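PDB 3WMR: proline iminopeptidase from Streptomyces halstedii, which acts as an amidohydrolase on polyketide substrates, which it meets through a hydrophobic tunnel, and may release N-terminal proline from peptides. Local coordinates for residues A[148-153]-A[293-298]; A[257-262]-A[308-313]; A[289-292]-A[298-301]. One frame throughout, in Å; residues are numbered along the deposited sequence.

How the contacts relate
Contacts 2 and 3 use the C-terminal part of the chain; contact 1 brings strand 143-149 from mid-chain to it. The chain order is 148-153, 257-262, 289-292, 293-298, 298-301 and 308-313, so contacts 1 and 2 interlock, and contact 3 closes a short loop-and-helix excursion between contact 2's segments. Contacts 1 and 2, about 13 Å between centres, share the alpha/beta hydrolase sheet, with strands 143-149 and 258-263 neighbours; Asn150 N lies 2.8 Å from Leu261 O, probably hydrogen-bonded. Contacts 1 and 3, about 10 Å between centres, share Glu298. Contacts 2 and 3, about 16 Å between centres, both use helix 300-312. Together they tie the loop of the predicted catalytic His293 to sheet and helix.

Contact 1: A[148-153]-A[293-298]; sequences VANAPA and HVPHLE
Asn150 and His293 bring their backbones together where strand 143-149 has just ended and the chain approaches helix 295-298, the two CA atoms 5.7 Å apart. Asn150 has left the strand with left-handed backbone angles (phi 58°, psi 38°), and its CB points toward the other segment. That CB sits over one face of the His293 imidazole in a CH-pi contact, 3.9 Å from the ring centroid, and comes within 3.5 Å of His293 ND1. The backbone of the same residue also presses on the ring: Asn150 O is 3.1 Å from His293 CE1. His293 reaches this place with CG anti to the backbone N (chi1 -159°), and Asp266 fixes the ring further by accepting a hydrogen bond from ND1. Beyond CB, the Asn150 amide lies against the main chain of 293-298, with CG 3.1 Å from His293 O and 3.8 Å from Pro295 CD. Asn150 and Pro295 approach from opposite directions. A glycine here removes the CB from the imidazole face, which would probably leave the ring freer to tilt. Next along the chain, Val294 occupies the N-cap position of helix 295-298; its carbonyl O takes bonds from Leu297 N and Glu298 N, and its N makes a weak one to Glu298 OE1. The buried site fits the catalytic triad of an alpha/beta hydrolase, in which His293, on the loop after the last strand, probably works with Asp266 and the nucleophile Ser126 close by.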
ATOM      1  N   VAL A 148      -3.416   7.463   4.389  1.00 19.95           N
ATOM      2  CA  VAL A 148      -2.866   6.171   4.750  1.00 19.88           C
ATOM      3  C   VAL A 148      -4.044   5.199   4.814  1.00 19.86           C
ATOM      4  O   VAL A 148      -4.841   5.218   5.760  1.00 19.75           O
ATOM      5  CB  VAL A 148      -2.049   6.200   6.070  1.00 20.54           C
ATOM      6  CG1 VAL A 148      -0.854   7.122   5.907  1.00 20.40           C
ATOM      7  CG2 VAL A 148      -2.905   6.614   7.259  1.00 20.98           C
ATOM      8  N   ALA A 149      -4.135   4.385   3.761  1.00 19.84           N
ATOM      9  CA  ALA A 149      -5.239   3.489   3.517  1.00 20.27           C
ATOM     10  C   ALA A 149      -4.812   2.048   3.748  1.00 20.40           C
ATOM     11  O   ALA A 149      -3.879   1.583   3.102  1.00 19.95           O
ATOM     12  CB  ALA A 149      -5.709   3.648   2.076  1.00 20.10           C
ATOM     13  N   ASN A 150      -5.495   1.347   4.660  1.00 20.96           N
ATOM     14  CA  ASN A 150      -5.241  -0.074   4.912  1.00 20.85           C
ATOM     15  C   ASN A 150      -3.799  -0.285   5.319  1.00 19.64           C
ATOM     16  O   ASN A 150      -3.152  -1.264   4.942  1.00 18.65           O
ATOM     17  CB  ASN A 150      -5.583  -0.912   3.681  1.00 21.14           C
ATOM     18  CG  ASN A 150      -6.853  -0.436   3.003  1.00 21.70           C
ATOM     19  OD1 ASN A 150      -7.948  -0.553   3.559  1.00 24.46           O
ATOM     20  ND2 ASN A 150      -6.712   0.142   1.844  1.00 21.00           N
ATOM     21  N   ALA A 151      -3.295   0.658   6.099  1.00 20.08           N
ATOM     22  CA  ALA A 151      -1.868   0.695   6.419  1.00 19.25           C
ATOM     23  C   ALA A 151      -1.653   0.748   7.908  1.00 20.00           C
ATOM     24  O   ALA A 151      -2.146   1.663   8.564  1.00 19.61           O
ATOM     25  CB  ALA A 151      -1.227   1.897   5.751  1.00 19.15           C
ATOM     26  N   PRO A 152      -0.871  -0.213   8.456  1.00 20.39           N
ATOM     27  CA  PRO A 152      -0.577  -0.213   9.888  1.00 20.89           C
ATOM     28  C   PRO A 152       0.481   0.822  10.230  1.00 20.31           C
ATOM     29  O   PRO A 152       1.249   1.197   9.359  1.00 19.46           O
ATOM     30  CB  PRO A 152       0.009  -1.607  10.107  1.00 20.85           C
ATOM     31  CG  PRO A 152       0.770  -1.865   8.854  1.00 20.92           C
ATOM     32  CD  PRO A 152      -0.045  -1.208   7.746  1.00 20.89           C
ATOM     33  N   ALA A 153       0.538   1.246  11.491  1.00 21.53           N
ATOM     34  CA  ALA A 153       1.608   2.147  11.959  1.00 22.06           C
ATOM     35  C   ALA A 153       2.838   1.373  12.428  1.00 22.55           C
ATOM     36  O   ALA A 153       3.925   1.935  12.544  1.00 23.60           O
ATOM     37  CB  ALA A 153       1.109   3.031  13.092  1.00 23.00           C
ATOM     38  N   HIS A 293      -9.325  -5.108   2.992  1.00 25.55           N
ATOM     39  CA  HIS A 293      -8.048  -4.471   2.681  1.00 24.60           C
ATOM     40  C   HIS A 293      -8.055  -3.685   1.378  1.00 24.50           C
ATOM     41  O   HIS A 293      -7.155  -2.866   1.142  1.00 23.27           O
ATOM     42  CB  HIS A 293      -6.948  -5.543   2.638  1.00 24.15           C
ATOM     43  CG  HIS A 293      -5.571  -5.008   2.824  1.00 23.98           C
ATOM     44  ND1 HIS A 293      -5.157  -4.415   3.998  1.00 24.43           N
ATOM     45  CD2 HIS A 293      -4.497  -5.014   2.005  1.00 23.89           C
ATOM     46  CE1 HIS A 293      -3.891  -4.062   3.887  1.00 23.29           C
ATOM     47  NE2 HIS A 293      -3.470  -4.408   2.686  1.00 23.97           N
ATOM     48  N   VAL A 294      -9.061  -3.912   0.530  1.00 25.42           N
ATOM     49  CA  VAL A 294      -9.121  -3.229  -0.756  1.00 25.02           C
ATOM     50  C   VAL A 294     -10.473  -2.559  -1.009  1.00 25.77           C
ATOM     51  O   VAL A 294     -11.164  -2.912  -1.971  1.00 25.73           O
ATOM     52  CB  VAL A 294      -8.750  -4.174  -1.921  1.00 25.85           C
ATOM     53  CG1 VAL A 294      -7.269  -4.511  -1.874  1.00 25.29           C
ATOM     54  CG2 VAL A 294      -9.589  -5.449  -1.911  1.00 26.32           C
ATOM     55  N   PRO A 295     -10.840  -1.567  -0.168  1.00 24.91           N
ATOM     56  CA  PRO A 295     -12.130  -0.866  -0.268  1.00 25.22           C
ATOM     57  C   PRO A 295     -12.405  -0.172  -1.616  1.00 26.30           C
ATOM     58  O   PRO A 295     -13.573  -0.011  -2.019  1.00 27.97           O
ATOM     59  CB  PRO A 295     -12.079   0.151   0.873  1.00 25.14           C
ATOM     60  CG  PRO A 295     -10.635   0.304   1.227  1.00 24.15           C
ATOM     61  CD  PRO A 295      -9.989  -1.012   0.908  1.00 24.44           C
ATOM     62  N   HIS A 296     -11.347   0.226  -2.309  1.00 25.46           N
ATOM     63  CA  HIS A 296     -11.475   0.791  -3.629  1.00 25.97           C
ATOM     64  C   HIS A 296     -12.053  -0.211  -4.657  1.00 27.41           C
ATOM     65  O   HIS A 296     -12.440   0.204  -5.725  1.00 27.30           O
ATOM     66  CB  HIS A 296     -10.132   1.332  -4.120  1.00 25.17           C
ATOM     67  CG  HIS A 296      -9.067   0.298  -4.248  1.00 25.09           C
ATOM     68  ND1 HIS A 296      -8.378  -0.207  -3.158  1.00 24.70           N
ATOM     69  CD2 HIS A 296      -8.548  -0.310  -5.337  1.00 24.65           C
ATOM     70  CE1 HIS A 296      -7.497  -1.097  -3.574  1.00 24.20           C
ATOM     71  NE2 HIS A 296      -7.570  -1.170  -4.893  1.00 25.27           N
ATOM     72  N   LEU A 297     -12.032  -1.506  -4.325  1.00 28.61           N
ATOM     73  CA  LEU A 297     -12.590  -2.579  -5.148  1.00 30.78           C
ATOM     74  C   LEU A 297     -13.871  -3.108  -4.531  1.00 31.68           C
ATOM     75  O   LEU A 297     -14.851  -3.370  -5.228  1.00 34.39           O
ATOM     76  CB  LEU A 297     -11.571  -3.720  -5.284  1.00 30.39           C
ATOM     77  CG  LEU A 297     -10.416  -3.440  -6.249  1.00 30.29           C
ATOM     78  CD1 LEU A 297      -9.357  -4.520  -6.151  1.00 30.44           C
ATOM     79  CD2 LEU A 297     -10.929  -3.331  -7.680  1.00 32.23           C
ATOM     80  N   GLU A 298     -13.849  -3.260  -3.214  1.00 31.25           N
ATOM     81  CA  GLU A 298     -14.944  -3.832  -2.464  1.00 31.19           C
ATOM     82  C   GLU A 298     -16.131  -2.902  -2.355  1.00 32.65           C
ATOM     83  O   GLU A 298     -17.276  -3.353  -2.449  1.00 31.69           O
ATOM     84  CB  GLU A 298     -14.461  -4.259  -1.072  1.00 30.21           C
ATOM     85  CG  GLU A 298     -13.468  -5.407  -1.148  1.00 29.78           C
ATOM     86  CD  GLU A 298     -12.627  -5.556   0.103  1.00 28.28           C
ATOM     87  OE1 GLU A 298     -12.261  -4.522   0.696  1.00 26.83           O
ATOM     88  OE2 GLU A 298     -12.369  -6.708   0.500  1.00 28.60           O
TER

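Contact 2: A[257-262]-A[308-313]; sequences PTMVLI and IDYLES
Met259 and Tyr310 run antiparallel alongside one another, the thioether reaching from the strand to the root of the tyrosine while the ring runs back to the strand. Met259 has CG anti to the backbone N (chi1 -180°), but the chain bends at its end, which carries the methyl CE to 3.4 Å from Tyr310 CB and 3.5 Å from Tyr310 CG. Nearer the backbone, Met259 CB lies over the ring face, 4.2 Å from the centroid of Tyr310, a CH-pi contact. Met259 SD stands obliquely to the same ring, 5.0 Å from its centroid, so a Met-aromatic contact joins the packing. This is the C-terminal helix 300-312 laid on one face of the central alpha/beta hydrolase sheet: Met259 also packs on Val306 and Met307 of that helix, Tyr310 touches Val147 on the adjacent strand, and Val260 meets helix 270-279 instead. At its far end the tyrosine turns polar. Its hydroxyl donates to the main chain at Pro257, Tyr310 OH to Pro257 O at 2.7 Å; the carbonyl oxygen lies at the ring edge, in the ring plane, whereas the hydroxyl stands 38° out of the carbonyl plane. At the helix backbone, Ser313 OG donates to Tyr310 O at 2.8 Å, in the carbonyl plane and on a lone pair, and also bonds to Arg284.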
ATOM      1  N   PRO A 257      -2.920  17.695   6.658  1.00 23.13           N
ATOM      2  CA  PRO A 257      -4.089  16.942   7.032  1.00 22.85           C
ATOM      3  C   PRO A 257      -4.000  15.517   6.466  1.00 21.98           C
ATOM      4  O   PRO A 257      -3.748  15.311   5.268  1.00 20.75           O
ATOM      5  CB  PRO A 257      -5.258  17.732   6.417  1.00 22.92           C
ATOM      6  CG  PRO A 257      -4.667  18.878   5.687  1.00 23.41           C
ATOM      7  CD  PRO A 257      -3.193  18.687   5.607  1.00 22.62           C
ATOM      8  N   THR A 258      -4.215  14.561   7.358  1.00 21.78           N
ATOM      9  CA  THR A 258      -4.023  13.160   7.089  1.00 21.61           C
ATOM     10  C   THR A 258      -5.349  12.435   7.258  1.00 21.54           C
ATOM     11  O   THR A 258      -6.140  12.772   8.155  1.00 22.00           O
ATOM     12  CB  THR A 258      -2.947  12.583   8.033  1.00 21.63           C
ATOM     13  OG1 THR A 258      -1.703  13.266   7.801  1.00 21.24           O
ATOM     14  CG2 THR A 258      -2.758  11.076   7.796  1.00 21.84           C
ATOM     15  N   MET A 259      -5.615  11.459   6.388  1.00 21.65           N
ATOM     16  CA  MET A 259      -6.823  10.630   6.535  1.00 21.36           C
ATOM     17  C   MET A 259      -6.430   9.158   6.694  1.00 21.37           C
ATOM     18  O   MET A 259      -5.654   8.636   5.883  1.00 20.37           O
ATOM     19  CB  MET A 259      -7.785  10.773   5.344  1.00 22.03           C
ATOM     20  CG  MET A 259      -9.037   9.914   5.501  1.00 22.07           C
ATOM     21  SD  MET A 259     -10.395  10.192   4.328  1.00 23.68           S
ATOM     22  CE  MET A 259      -9.489  10.081   2.793  1.00 22.07           C
ATOM     23  N   VAL A 260      -6.960   8.513   7.741  1.00 21.38           N
ATOM     24  CA  VAL A 260      -6.830   7.074   7.922  1.00 22.15           C
ATOM     25  C   VAL A 260      -8.095   6.427   7.379  1.00 22.75           C
ATOM     26  O   VAL A 260      -9.193   6.779   7.809  1.00 22.90           O
ATOM     27  CB  VAL A 260      -6.666   6.689   9.399  1.00 23.38           C
ATOM     28  CG1 VAL A 260      -6.627   5.170   9.560  1.00 23.94           C
ATOM     29  CG2 VAL A 260      -5.409   7.333   9.979  1.00 22.53           C
ATOM     30  N   LEU A 261      -7.929   5.509   6.432  1.00 22.38           N
ATOM     31  CA  LEU A 261      -9.046   4.842   5.782  1.00 23.62           C
ATOM     32  C   LEU A 261      -8.765   3.358   5.817  1.00 24.11           C
ATOM     33  O   LEU A 261      -7.765   2.905   5.257  1.00 23.26           O
ATOM     34  CB  LEU A 261      -9.197   5.317   4.336  1.00 23.71           C
ATOM     35  CG  LEU A 261     -10.454   4.847   3.572  1.00 25.10           C
ATOM     36  CD1 LEU A 261     -10.856   5.917   2.570  1.00 25.08           C
ATOM     37  CD2 LEU A 261     -10.264   3.514   2.861  1.00 25.61           C
ATOM     38  N   ILE A 262      -9.641   2.611   6.487  1.00 24.42           N
ATOM     39  CA  ILE A 262      -9.531   1.166   6.553  1.00 24.45           C
ATOM     40  C   ILE A 262     -10.895   0.562   6.272  1.00 25.29           C
ATOM     41  O   ILE A 262     -11.927   1.273   6.257  1.00 24.99           O
ATOM     42  CB  ILE A 262      -9.009   0.680   7.932  1.00 25.18           C
ATOM     43  CG1 ILE A 262      -9.957   1.129   9.051  1.00 26.06           C
ATOM     44  CG2 ILE A 262      -7.602   1.208   8.214  1.00 24.64           C
ATOM     45  CD1 ILE A 262      -9.661   0.503  10.391  1.00 26.22           C
ATOM     46  N   ILE A 308     -12.970  11.749  -2.656  1.00 26.55           N
ATOM     47  CA  ILE A 308     -13.285  13.059  -3.222  1.00 28.00           C
ATOM     48  C   ILE A 308     -13.604  14.092  -2.137  1.00 28.65           C
ATOM     49  O   ILE A 308     -13.151  15.242  -2.217  1.00 27.15           O
ATOM     50  CB  ILE A 308     -14.454  12.976  -4.229  1.00 29.30           C
ATOM     51  CG1 ILE A 308     -14.037  12.159  -5.447  1.00 29.46           C
ATOM     52  CG2 ILE A 308     -14.903  14.369  -4.658  1.00 30.72           C
ATOM     53  CD1 ILE A 308     -12.830  12.689  -6.186  1.00 28.44           C
ATOM     54  N   ASP A 309     -14.376  13.677  -1.128  1.00 30.39           N
ATOM     55  CA  ASP A 309     -14.715  14.529   0.019  1.00 31.21           C
ATOM     56  C   ASP A 309     -13.452  15.031   0.748  1.00 29.13           C
ATOM     57  O   ASP A 309     -13.316  16.221   1.046  1.00 26.70           O
ATOM     58  CB  ASP A 309     -15.622  13.751   0.973  1.00 34.46           C
ATOM     59  CG  ASP A 309     -16.193  14.614   2.079  1.00 38.18           C
ATOM     60  OD1 ASP A 309     -17.306  15.157   1.884  1.00 41.95           O
ATOM     61  OD2 ASP A 309     -15.534  14.752   3.141  1.00 39.40           O
ATOM     62  N   TYR A 310     -12.519  14.119   1.007  1.00 27.51           N
ATOM     63  CA  TYR A 310     -11.246  14.485   1.625  1.00 25.00           C
ATOM     64  C   TYR A 310     -10.446  15.392   0.678  1.00 24.52           C
ATOM     65  O   TYR A 310      -9.950  16.456   1.084  1.00 22.76           O
ATOM     66  CB  TYR A 310     -10.426  13.226   1.977  1.00 25.16           C
ATOM     67  CG  TYR A 310      -8.975  13.539   2.255  1.00 24.47           C
ATOM     68  CD1 TYR A 310      -8.586  14.069   3.486  1.00 24.63           C
ATOM     69  CD2 TYR A 310      -8.006  13.375   1.274  1.00 23.54           C
ATOM     70  CE1 TYR A 310      -7.267  14.402   3.743  1.00 24.49           C
ATOM     71  CE2 TYR A 310      -6.687  13.706   1.521  1.00 24.05           C
ATOM     72  CZ  TYR A 310      -6.317  14.224   2.760  1.00 24.62           C
ATOM     73  OH  TYR A 310      -4.989  14.548   3.014  1.00 24.78           O
ATOM     74  N   LEU A 311     -10.312  14.976  -0.582  1.00 23.45           N
ATOM     75  CA  LEU A 311      -9.489  15.724  -1.542  1.00 23.47           C
ATOM     76  C   LEU A 311      -9.983  17.173  -1.753  1.00 24.45           C
ATOM     77  O   LEU A 311      -9.172  18.094  -1.868  1.00 25.19           O
ATOM     78  CB  LEU A 311      -9.374  14.974  -2.893  1.00 23.02           C
ATOM     79  CG  LEU A 311      -8.528  13.688  -2.915  1.00 22.80           C
ATOM     80  CD1 LEU A 311      -8.709  12.969  -4.236  1.00 23.26           C
ATOM     81  CD2 LEU A 311      -7.048  13.970  -2.688  1.00 22.55           C
ATOM     82  N   GLU A 312     -11.298  17.379  -1.775  1.00 25.99           N
ATOM     83  CA  GLU A 312     -11.863  18.718  -1.965  1.00 26.65           C
ATOM     84  C   GLU A 312     -11.549  19.668  -0.797  1.00 26.95           C
ATOM     85  O   GLU A 312     -11.420  20.866  -1.014  1.00 26.94           O
ATOM     86  CB  GLU A 312     -13.374  18.661  -2.224  1.00 28.20           C
ATOM     87  CG  GLU A 312     -13.751  18.138  -3.607  1.00 29.86           C
ATOM     88  CD  GLU A 312     -13.348  19.068  -4.742  1.00 30.21           C
ATOM     89  OE1 GLU A 312     -13.649  20.278  -4.663  1.00 33.12           O
ATOM     90  OE2 GLU A 312     -12.729  18.583  -5.718  1.00 30.79           O
ATOM     91  N   SER A 313     -11.387  19.142   0.414  1.00 27.21           N
ATOM     92  CA  SER A 313     -11.004  19.977   1.563  1.00 27.70           C
ATOM     93  C   SER A 313      -9.614  20.591   1.394  1.00 28.12           C
ATOM     94  O   SER A 313      -9.282  21.532   2.095  1.00 28.85           O
ATOM     95  CB  SER A 313     -11.093  19.198   2.897  1.00 28.22           C
ATOM     96  OG  SER A 313      -9.982  18.333   3.109  1.00 27.13           O
TER

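Contact 3: A[289-292]-A[298-301]; sequences ENSS and EEPE
Ser292 and Glu298 meet through a pair of hydrogen bonds, one to each carboxylate oxygen. Ser292 N donates a hydrogen bond to Glu298 OE1 at 2.7 Å, coming from above the carboxylate plane, and Ser292 OG donates to Glu298 OE2 at 2.6 Å on the syn lone pair. With its OG set between the backbone N and the carbonyl carbon (chi1 61°), Ser292 offers hydroxyl and amide to the same acid, and Arg205 N adds a further bond to OE2. The second carboxylate grips the loop one step earlier. Glu299 OE2 accepts from Asn290 N at 2.7 Å, steeply above the carboxylate plane (53° out of it), and from Ser291 OG at 2.9 Å on the anti side, close to the plane. An extended side chain carries the Glu299 carboxylate this far. Its other oxygen works through solvent: water 1 donates to Glu299 OE1 at 2.6 Å and accepts from Glu289 N at 3.1 Å. So many donors would probably help keep this acid ionised. The Glu289 carboxylate forms a salt bridge with Arg264. Plain packing fills in between the bonds, with Ser291 OG 3.2 Å from Glu299 CG and Asn290 CB against the Glu299 carboxylate. Two consecutive glutamates, the second at the N-cap position of helix 300-312, thus hold backbone amides and serine hydroxyls of the loop that follows the last strand, the stretch leading straight into His293, the probable catalytic histidine of this alpha/beta hydrolase.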
ATOM      1  N   GLU A 289     -17.557  -0.038   5.857  1.00 34.87           N
ATOM      2  CA  GLU A 289     -18.174  -1.109   6.640  1.00 36.11           C
ATOM      3  C   GLU A 289     -18.324  -2.436   5.915  1.00 35.23           C
ATOM      4  O   GLU A 289     -18.487  -3.462   6.561  1.00 34.25           O
ATOM      5  CB  GLU A 289     -19.537  -0.647   7.167  1.00 39.15           C
ATOM      6  CG  GLU A 289     -19.481   0.558   8.101  1.00 40.53           C
ATOM      7  CD  GLU A 289     -18.686   0.317   9.383  1.00 42.89           C
ATOM      8  OE1 GLU A 289     -18.355  -0.844   9.705  1.00 44.56           O
ATOM      9  OE2 GLU A 289     -18.383   1.309  10.083  1.00 45.40           O
ATOM     10  N   ASN A 290     -18.253  -2.429   4.590  1.00 34.93           N
ATOM     11  CA  ASN A 290     -18.325  -3.670   3.820  1.00 35.90           C
ATOM     12  C   ASN A 290     -17.040  -3.961   3.056  1.00 34.52           C
ATOM     13  O   ASN A 290     -17.053  -4.662   2.032  1.00 34.55           O
ATOM     14  CB  ASN A 290     -19.522  -3.629   2.882  1.00 38.71           C
ATOM     15  CG  ASN A 290     -20.827  -3.400   3.624  1.00 41.16           C
ATOM     16  OD1 ASN A 290     -21.005  -3.856   4.759  1.00 43.02           O
ATOM     17  ND2 ASN A 290     -21.736  -2.684   2.994  1.00 42.68           N
ATOM     18  N   SER A 291     -15.924  -3.452   3.585  1.00 31.74           N
ATOM     19  CA  SER A 291     -14.621  -3.618   2.962  1.00 29.64           C
ATOM     20  C   SER A 291     -13.656  -4.291   3.946  1.00 28.02           C
ATOM     21  O   SER A 291     -13.856  -4.261   5.165  1.00 27.03           O
ATOM     22  CB  SER A 291     -14.034  -2.264   2.529  1.00 29.34           C
ATOM     23  OG  SER A 291     -14.797  -1.607   1.529  1.00 30.17           O
ATOM     24  N   SER A 292     -12.627  -4.907   3.388  1.00 27.27           N
ATOM     25  CA  SER A 292     -11.456  -5.317   4.150  1.00 26.95           C
ATOM     26  C   SER A 292     -10.263  -4.484   3.690  1.00 26.07           C
ATOM     27  O   SER A 292     -10.199  -3.286   3.967  1.00 25.45           O
ATOM     28  CB  SER A 292     -11.206  -6.825   4.012  1.00 27.44           C
ATOM     29  OG  SER A 292     -10.962  -7.195   2.665  1.00 27.88           O
ATOM     30  N   GLU A 298     -13.849  -3.260  -3.214  1.00 31.25           N
ATOM     31  CA  GLU A 298     -14.944  -3.832  -2.464  1.00 31.19           C
ATOM     32  C   GLU A 298     -16.131  -2.902  -2.355  1.00 32.65           C
ATOM     33  O   GLU A 298     -17.276  -3.353  -2.449  1.00 31.69           O
ATOM     34  CB  GLU A 298     -14.461  -4.259  -1.072  1.00 30.21           C
ATOM     35  CG  GLU A 298     -13.468  -5.407  -1.148  1.00 29.78           C
ATOM     36  CD  GLU A 298     -12.627  -5.556   0.103  1.00 28.28           C
ATOM     37  OE1 GLU A 298     -12.261  -4.522   0.696  1.00 26.83           O
ATOM     38  OE2 GLU A 298     -12.369  -6.708   0.500  1.00 28.60           O
ATOM     39  N   GLU A 299     -15.869  -1.613  -2.149  1.00 32.48           N
ATOM     40  CA  GLU A 299     -16.932  -0.603  -2.138  1.00 34.38           C
ATOM     41  C   GLU A 299     -16.533   0.530  -3.069  1.00 33.73           C
ATOM     42  O   GLU A 299     -16.193   1.621  -2.610  1.00 32.91           O
ATOM     43  CB  GLU A 299     -17.160  -0.078  -0.721  1.00 34.32           C
ATOM     44  CG  GLU A 299     -17.663  -1.135   0.235  1.00 34.68           C
ATOM     45  CD  GLU A 299     -18.053  -0.557   1.571  1.00 34.96           C
ATOM     46  OE1 GLU A 299     -19.088   0.119   1.606  1.00 36.33           O
ATOM     47  OE2 GLU A 299     -17.350  -0.789   2.585  1.00 34.24           O
ATOM     48  N   PRO A 300     -16.555   0.262  -4.386  1.00 34.13           N
ATOM     49  CA  PRO A 300     -15.960   1.185  -5.351  1.00 33.54           C
ATOM     50  C   PRO A 300     -16.491   2.607  -5.237  1.00 34.64           C
ATOM     51  O   PRO A 300     -15.715   3.572  -5.269  1.00 33.37           O
ATOM     52  CB  PRO A 300     -16.331   0.583  -6.711  1.00 34.67           C
ATOM     53  CG  PRO A 300     -16.774  -0.806  -6.452  1.00 35.11           C
ATOM     54  CD  PRO A 300     -17.246  -0.868  -5.033  1.00 34.55           C
ATOM     55  N   GLU A 301     -17.802   2.738  -5.096  1.00 36.33           N
ATOM     56  CA  GLU A 301     -18.446   4.052  -5.081  1.00 38.12           C
ATOM     57  C   GLU A 301     -18.231   4.776  -3.760  1.00 36.34           C
ATOM     58  O   GLU A 301     -17.923   5.957  -3.754  1.00 34.76           O
ATOM     59  CB  GLU A 301     -19.940   3.914  -5.368  1.00 42.13           C
ATOM     60  CG  GLU A 301     -20.212   3.343  -6.748  1.00 46.15           C
ATOM     61  CD  GLU A 301     -21.512   2.573  -6.833  1.00 51.22           C
ATOM     62  OE1 GLU A 301     -22.199   2.716  -7.864  1.00 54.42           O
ATOM     63  OE2 GLU A 301     -21.852   1.829  -5.881  1.00 54.88           O
TER
HETATM   64  O   HOH W   1     -19.238   1.549   3.723  1.00 39.67           O